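Local coordinates for protein putative nucleoside-diphosphate-sugar epimerase (Staphylococcus aureus subsp. aureus, PDB 3E48) that is of uncharacterised function but, as a putative nucleoside-diphosphate-sugar epimerase with a Rossmann-type domain, probably binds NAD(P)(H), at residues G132-M144 against I184-S198. Sequence-based numbering, arbitrary orientation.
Sequences GIDYTYVRMAMYM and IIKNPDTWGKRYLLS
Tyr-195 O receives Arg-139 N at 2.7 Å and takes a weak bond from a water that accepts from Arg-139 NH1. Arg-139 thus reaches this carbonyl directly through its backbone and, more loosely, through that water. Leu-197 N reaches Arg-139 O at 2.8 Å. Tyr-195 bonds through N to Tyr-137 and through O to Arg-139, either side of Val-138, its bridge partner: the pattern of parallel strands, here 134-143 and 194-203 of the Rossmann-type sheet.

On one face the guanidinium of Arg-194 lies flat on the Tyr-137 ring in an offset cation-pi stack, planes 8° and centres 4.5 Å apart. CG anti to the backbone N (chi1 -163°) and an extended chain carry it alongside the ring, where Ser-125 accepts from NH2. Arg-139 NE lies 4.2 Å from Arg-194 NH1; Asp-109 forms a salt bridge with that NE and a long, weak ion pair with NH1, and Gln-257 accepts from Arg-139 NH2.

The other face is largely apolar: Val-138 splits its methyls, CG1 to Leu-197 CD1 and CG2 to Ile-184 CD1, each at 3.7 Å. Thr-136 CG2 meets the edge of the Tyr-195 ring, whose hydroxyl donates in plane to a lone pair of Thr-190 O at 2.6 Å. Oily packing thus backs one side of the strand pair, while on the other the Asp-109 carboxylate probably balances part of the arginines' positive charge, chiefly that of Arg-139.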
loop_
_atom_site.group_PDB
_atom_site.type_symbol
_atom_site.label_atom_id
_atom_site.label_comp_id
_atom_site.label_asym_id
_atom_site.label_seq_id
_atom_site.Cartn_x
_atom_site.Cartn_y
_atom_site.Cartn_z
ATOM N N GLY B 132 1.932 -5.969 -14.960
ATOM C CA GLY B 132 1.493 -6.121 -16.335
ATOM C C GLY B 132 0.711 -7.406 -16.544
ATOM O O GLY B 132 0.265 -7.702 -17.653
ATOM N N ILE B 133 0.544 -8.173 -15.474
ATOM C CA ILE B 133 -0.199 -9.425 -15.529
ATOM C C ILE B 133 -1.667 -9.112 -15.250
ATOM O O ILE B 133 -1.969 -8.288 -14.389
ATOM C CB ILE B 133 0.323 -10.404 -14.459
ATOM C CG1 ILE B 133 1.833 -10.580 -14.630
ATOM C CG2 ILE B 133 -0.405 -11.739 -14.561
ATOM C CD1 ILE B 133 2.486 -11.400 -13.541
ATOM N N ASP B 134 -2.574 -9.748 -15.989
ATOM C CA ASP B 134 -3.997 -9.521 -15.775
ATOM C C ASP B 134 -4.326 -10.012 -14.366
ATOM O O ASP B 134 -3.842 -11.060 -13.943
ATOM C CB ASP B 134 -4.846 -10.307 -16.785
ATOM C CG ASP B 134 -4.717 -9.783 -18.206
ATOM O OD1 ASP B 134 -4.362 -8.597 -18.389
ATOM O OD2 ASP B 134 -4.998 -10.560 -19.147
ATOM N N TYR B 135 -5.141 -9.262 -13.632
ATOM C CA TYR B 135 -5.490 -9.689 -12.288
ATOM C C TYR B 135 -6.845 -9.171 -11.824
ATOM O O TYR B 135 -7.389 -8.210 -12.371
ATOM C CB TYR B 135 -4.402 -9.274 -11.277
ATOM C CG TYR B 135 -4.317 -7.785 -11.016
ATOM C CD1 TYR B 135 -3.733 -6.923 -11.946
ATOM C CD2 TYR B 135 -4.847 -7.235 -9.848
ATOM C CE1 TYR B 135 -3.682 -5.546 -11.715
ATOM C CE2 TYR B 135 -4.799 -5.866 -9.610
ATOM C CZ TYR B 135 -4.220 -5.029 -10.546
ATOM O OH TYR B 135 -4.200 -3.671 -10.313
ATOM N N THR B 136 -7.374 -9.838 -10.806
ATOM C CA THR B 136 -8.658 -9.501 -10.203
ATOM C C THR B 136 -8.343 -9.370 -8.725
ATOM O O THR B 136 -7.869 -10.320 -8.104
ATOM C CB THR B 136 -9.681 -10.639 -10.426
ATOM O OG1 THR B 136 -9.835 -10.865 -11.835
ATOM C CG2 THR B 136 -11.036 -10.277 -9.834
ATOM N N TYR B 137 -8.575 -8.188 -8.169
ATOM C CA TYR B 137 -8.281 -7.956 -6.762
ATOM C C TYR B 137 -9.573 -8.027 -5.954
ATOM O O TYR B 137 -10.479 -7.205 -6.116
ATOM C CB TYR B 137 -7.589 -6.598 -6.600
ATOM C CG TYR B 137 -6.815 -6.469 -5.312
ATOM C CD1 TYR B 137 -7.435 -6.035 -4.143
ATOM C CD2 TYR B 137 -5.472 -6.845 -5.245
ATOM C CE1 TYR B 137 -6.739 -5.983 -2.932
ATOM C CE2 TYR B 137 -4.767 -6.799 -4.040
ATOM C CZ TYR B 137 -5.410 -6.369 -2.891
ATOM O OH TYR B 137 -4.734 -6.329 -1.694
ATOM N N VAL B 138 -9.654 -9.037 -5.094
ATOM C CA VAL B 138 -10.836 -9.262 -4.275
ATOM C C VAL B 138 -10.567 -8.885 -2.829
ATOM O O VAL B 138 -9.749 -9.511 -2.170
ATOM C CB VAL B 138 -11.253 -10.749 -4.328
ATOM C CG1 VAL B 138 -12.527 -10.968 -3.520
ATOM C CG2 VAL B 138 -11.441 -11.179 -5.774
ATOM N N ARG B 139 -11.245 -7.861 -2.328
ATOM C CA ARG B 139 -11.039 -7.455 -0.945
ATOM C C ARG B 139 -12.149 -8.050 -0.086
ATOM O O ARG B 139 -13.313 -8.044 -0.480
ATOM C CB ARG B 139 -11.018 -5.923 -0.852
ATOM C CG ARG B 139 -9.801 -5.322 -1.554
ATOM C CD ARG B 139 -9.921 -3.819 -1.812
ATOM N NE ARG B 139 -9.900 -3.031 -0.585
ATOM C CZ ARG B 139 -10.961 -2.415 -0.074
ATOM N NH1 ARG B 139 -12.135 -2.495 -0.687
ATOM N NH2 ARG B 139 -10.845 -1.718 1.049
HETATM N N MSE B 140 -11.788 -8.591 1.072
HETATM C CA MSE B 140 -12.789 -9.185 1.946
HETATM C C MSE B 140 -12.935 -8.434 3.265
HETATM O O MSE B 140 -11.979 -7.818 3.752
HETATM C CB MSE B 140 -12.441 -10.654 2.222
HETATM C CG MSE B 140 -11.178 -10.858 3.035
HETATM SE SE MSE B 140 -10.624 -12.723 3.130
HETATM C CE MSE B 140 -8.725 -12.443 2.958
ATOM N N ALA B 141 -14.141 -8.483 3.830
ATOM C CA ALA B 141 -14.424 -7.842 5.112
ATOM C C ALA B 141 -13.932 -8.779 6.220
ATOM O O ALA B 141 -13.297 -9.791 5.928
ATOM C CB ALA B 141 -15.924 -7.575 5.248
HETATM N N MSE B 142 -14.223 -8.450 7.477
HETATM C CA MSE B 142 -13.766 -9.251 8.618
HETATM C C MSE B 142 -14.529 -10.564 8.843
HETATM O O MSE B 142 -15.754 -10.583 8.858
HETATM C CB MSE B 142 -13.820 -8.403 9.898
HETATM C CG MSE B 142 -13.112 -9.029 11.097
HETATM SE SE MSE B 142 -13.211 -7.935 12.702
HETATM C CE MSE B 142 -12.125 -6.433 12.132
ATOM N N TYR B 143 -13.798 -11.663 9.035
ATOM C CA TYR B 143 -14.436 -12.961 9.260
ATOM C C TYR B 143 -15.355 -12.991 10.479
ATOM O O TYR B 143 -14.989 -12.514 11.554
ATOM C CB TYR B 143 -13.397 -14.066 9.475
ATOM C CG TYR B 143 -12.402 -14.279 8.366
ATOM C CD1 TYR B 143 -12.816 -14.458 7.047
ATOM C CD2 TYR B 143 -11.038 -14.369 8.651
ATOM C CE1 TYR B 143 -11.898 -14.726 6.036
ATOM C CE2 TYR B 143 -10.115 -14.637 7.651
ATOM C CZ TYR B 143 -10.551 -14.815 6.348
ATOM O OH TYR B 143 -9.640 -15.092 5.360
HETATM N N MSE B 144 -16.534 -13.584 10.317
HETATM C CA MSE B 144 -17.470 -13.724 11.434
HETATM C C MSE B 144 -17.080 -14.961 12.233
HETATM O O MSE B 144 -17.269 -15.016 13.445
HETATM C CB MSE B 144 -18.898 -13.959 10.939
HETATM C CG MSE B 144 -19.670 -12.739 10.522
HETATM SE SE MSE B 144 -21.420 -13.263 9.882
HETATM C CE MSE B 144 -21.942 -11.542 9.171
ATOM N N ILE B 184 -16.554 -15.806 -9.032
ATOM C CA ILE B 184 -15.615 -15.098 -9.893
ATOM C C ILE B 184 -14.847 -16.097 -10.755
ATOM O O ILE B 184 -14.739 -15.925 -11.969
ATOM C CB ILE B 184 -14.617 -14.271 -9.062
ATOM C CG1 ILE B 184 -15.379 -13.180 -8.301
ATOM C CG2 ILE B 184 -13.549 -13.663 -9.969
ATOM C CD1 ILE B 184 -14.520 -12.364 -7.357
ATOM N N ILE B 185 -14.333 -17.146 -10.121
ATOM C CA ILE B 185 -13.573 -18.177 -10.820
ATOM C C ILE B 185 -14.364 -18.795 -11.971
ATOM O O ILE B 185 -13.849 -18.940 -13.080
ATOM C CB ILE B 185 -13.143 -19.312 -9.845
ATOM C CG1 ILE B 185 -12.131 -18.773 -8.831
ATOM C CG2 ILE B 185 -12.524 -20.472 -10.625
ATOM C CD1 ILE B 185 -11.759 -19.768 -7.737
ATOM N N LYS B 186 -15.619 -19.142 -11.701
ATOM C CA LYS B 186 -16.486 -19.773 -12.695
ATOM C C LYS B 186 -16.881 -18.894 -13.880
ATOM O O LYS B 186 -17.254 -19.410 -14.934
ATOM C CB LYS B 186 -17.750 -20.305 -12.014
ATOM C CG LYS B 186 -17.499 -21.498 -11.095
ATOM C CD LYS B 186 -18.752 -21.901 -10.337
ATOM C CE LYS B 186 -19.847 -22.405 -11.263
ATOM N NZ LYS B 186 -21.087 -22.711 -10.495
ATOM N N ASN B 187 -16.806 -17.575 -13.719
ATOM C CA ASN B 187 -17.170 -16.671 -14.804
ATOM C C ASN B 187 -16.073 -15.663 -15.138
ATOM O O ASN B 187 -15.988 -14.599 -14.526
ATOM C CB ASN B 187 -18.462 -15.927 -14.463
ATOM C CG ASN B 187 -18.889 -14.980 -15.567
ATOM O OD1 ASN B 187 -18.364 -15.034 -16.682
ATOM N ND2 ASN B 187 -19.851 -14.115 -15.271
ATOM N N PRO B 188 -15.236 -15.978 -16.140
ATOM C CA PRO B 188 -14.131 -15.113 -16.574
ATOM C C PRO B 188 -14.528 -13.695 -16.977
ATOM O O PRO B 188 -13.672 -12.813 -17.088
ATOM C CB PRO B 188 -13.510 -15.896 -17.731
ATOM C CG PRO B 188 -14.680 -16.640 -18.296
ATOM C CD PRO B 188 -15.374 -17.136 -17.041
ATOM N N ASP B 189 -15.820 -13.469 -17.194
ATOM C CA ASP B 189 -16.287 -12.137 -17.561
ATOM C C ASP B 189 -16.215 -11.186 -16.375
ATOM O O ASP B 189 -16.296 -9.973 -16.541
ATOM C CB ASP B 189 -17.719 -12.200 -18.090
ATOM C CG ASP B 189 -17.771 -12.407 -19.586
ATOM O OD1 ASP B 189 -17.096 -13.330 -20.086
ATOM O OD2 ASP B 189 -18.487 -11.643 -20.265
ATOM N N THR B 190 -16.050 -11.744 -15.180
ATOM C CA THR B 190 -15.960 -10.941 -13.965
ATOM C C THR B 190 -14.508 -10.580 -13.648
ATOM O O THR B 190 -14.244 -9.775 -12.765
ATOM C CB THR B 190 -16.524 -11.697 -12.743
ATOM O OG1 THR B 190 -15.717 -12.856 -12.487
ATOM C CG2 THR B 190 -17.962 -12.123 -12.991
ATOM N N TRP B 191 -13.572 -11.179 -14.375
ATOM C CA TRP B 191 -12.153 -10.939 -14.148
ATOM C C TRP B 191 -11.679 -9.535 -14.530
ATOM O O TRP B 191 -12.303 -8.857 -15.349
ATOM C CB TRP B 191 -11.328 -11.980 -14.915
ATOM C CG TRP B 191 -11.581 -13.403 -14.499
ATOM C CD1 TRP B 191 -12.521 -13.852 -13.613
ATOM C CD2 TRP B 191 -10.862 -14.564 -14.941
ATOM N NE1 TRP B 191 -12.429 -15.218 -13.474
ATOM C CE2 TRP B 191 -11.418 -15.679 -14.278
ATOM C CE3 TRP B 191 -9.799 -14.766 -15.834
ATOM C CZ2 TRP B 191 -10.947 -16.982 -14.478
ATOM C CZ3 TRP B 191 -9.330 -16.059 -16.033
ATOM C CH2 TRP B 191 -9.906 -17.150 -15.358
ATOM N N GLY B 192 -10.575 -9.106 -13.919
ATOM C CA GLY B 192 -10.002 -7.804 -14.229
ATOM C C GLY B 192 -10.614 -6.625 -13.501
ATOM O O GLY B 192 -10.294 -5.472 -13.788
ATOM N N LYS B 193 -11.497 -6.909 -12.555
ATOM C CA LYS B 193 -12.139 -5.851 -11.801
ATOM C C LYS B 193 -11.763 -5.950 -10.324
ATOM O O LYS B 193 -11.220 -6.960 -9.874
ATOM C CB LYS B 193 -13.657 -5.943 -11.970
ATOM C CG LYS B 193 -14.382 -4.672 -11.588
ATOM C CD LYS B 193 -14.016 -3.535 -12.529
ATOM C CE LYS B 193 -14.037 -2.202 -11.805
ATOM N NZ LYS B 193 -12.992 -2.171 -10.739
ATOM N N ARG B 194 -12.044 -4.886 -9.578
ATOM C CA ARG B 194 -11.750 -4.836 -8.152
ATOM C C ARG B 194 -13.066 -5.078 -7.423
ATOM O O ARG B 194 -14.069 -4.432 -7.718
ATOM C CB ARG B 194 -11.185 -3.458 -7.790
ATOM C CG ARG B 194 -10.472 -3.391 -6.449
ATOM C CD ARG B 194 -9.866 -2.001 -6.237
ATOM N NE ARG B 194 -9.069 -1.907 -5.015
ATOM C CZ ARG B 194 -7.830 -2.374 -4.884
ATOM N NH1 ARG B 194 -7.192 -2.239 -3.730
ATOM N NH2 ARG B 194 -7.220 -2.962 -5.905
ATOM N N TYR B 195 -13.064 -6.016 -6.482
ATOM C CA TYR B 195 -14.269 -6.356 -5.737
ATOM C C TYR B 195 -14.111 -6.239 -4.230
ATOM O O TYR B 195 -13.008 -6.342 -3.690
ATOM C CB TYR B 195 -14.691 -7.798 -6.047
ATOM C CG TYR B 195 -15.096 -8.040 -7.480
ATOM C CD1 TYR B 195 -16.327 -7.597 -7.962
ATOM C CD2 TYR B 195 -14.238 -8.694 -8.364
ATOM C CE1 TYR B 195 -16.696 -7.797 -9.292
ATOM C CE2 TYR B 195 -14.593 -8.895 -9.695
ATOM C CZ TYR B 195 -15.826 -8.443 -10.152
ATOM O OH TYR B 195 -16.181 -8.616 -11.474
ATOM N N LEU B 196 -15.233 -6.018 -3.557
ATOM C CA LEU B 196 -15.263 -5.971 -2.100
ATOM C C LEU B 196 -16.376 -6.926 -1.699
ATOM O O LEU B 196 -17.525 -6.736 -2.081
ATOM C CB LEU B 196 -15.593 -4.569 -1.578
ATOM C CG LEU B 196 -15.906 -4.506 -0.076
ATOM C CD1 LEU B 196 -14.713 -4.970 0.767
ATOM C CD2 LEU B 196 -16.287 -3.076 0.277
ATOM N N LEU B 197 -16.029 -7.971 -0.960
ATOM C CA LEU B 197 -17.027 -8.922 -0.501
ATOM C C LEU B 197 -17.360 -8.530 0.933
ATOM O O LEU B 197 -16.593 -8.794 1.861
ATOM C CB LEU B 197 -16.476 -10.351 -0.575
ATOM C CG LEU B 197 -16.124 -10.823 -1.994
ATOM C CD1 LEU B 197 -15.612 -12.261 -1.960
ATOM C CD2 LEU B 197 -17.361 -10.728 -2.882
ATOM N N SER B 198 -18.501 -7.869 1.096
ATOM C CA SER B 198 -18.947 -7.408 2.405
ATOM C C SER B 198 -20.223 -8.122 2.846
ATOM O O SER B 198 -20.976 -8.637 2.018
ATOM C CB SER B 198 -19.184 -5.893 2.368
ATOM O OG SER B 198 -20.194 -5.550 1.428
HETATM O O HOH W 1 -7.203 -5.037 -13.238
HETATM O O HOH W 2 -12.772 -3.183 -3.429
#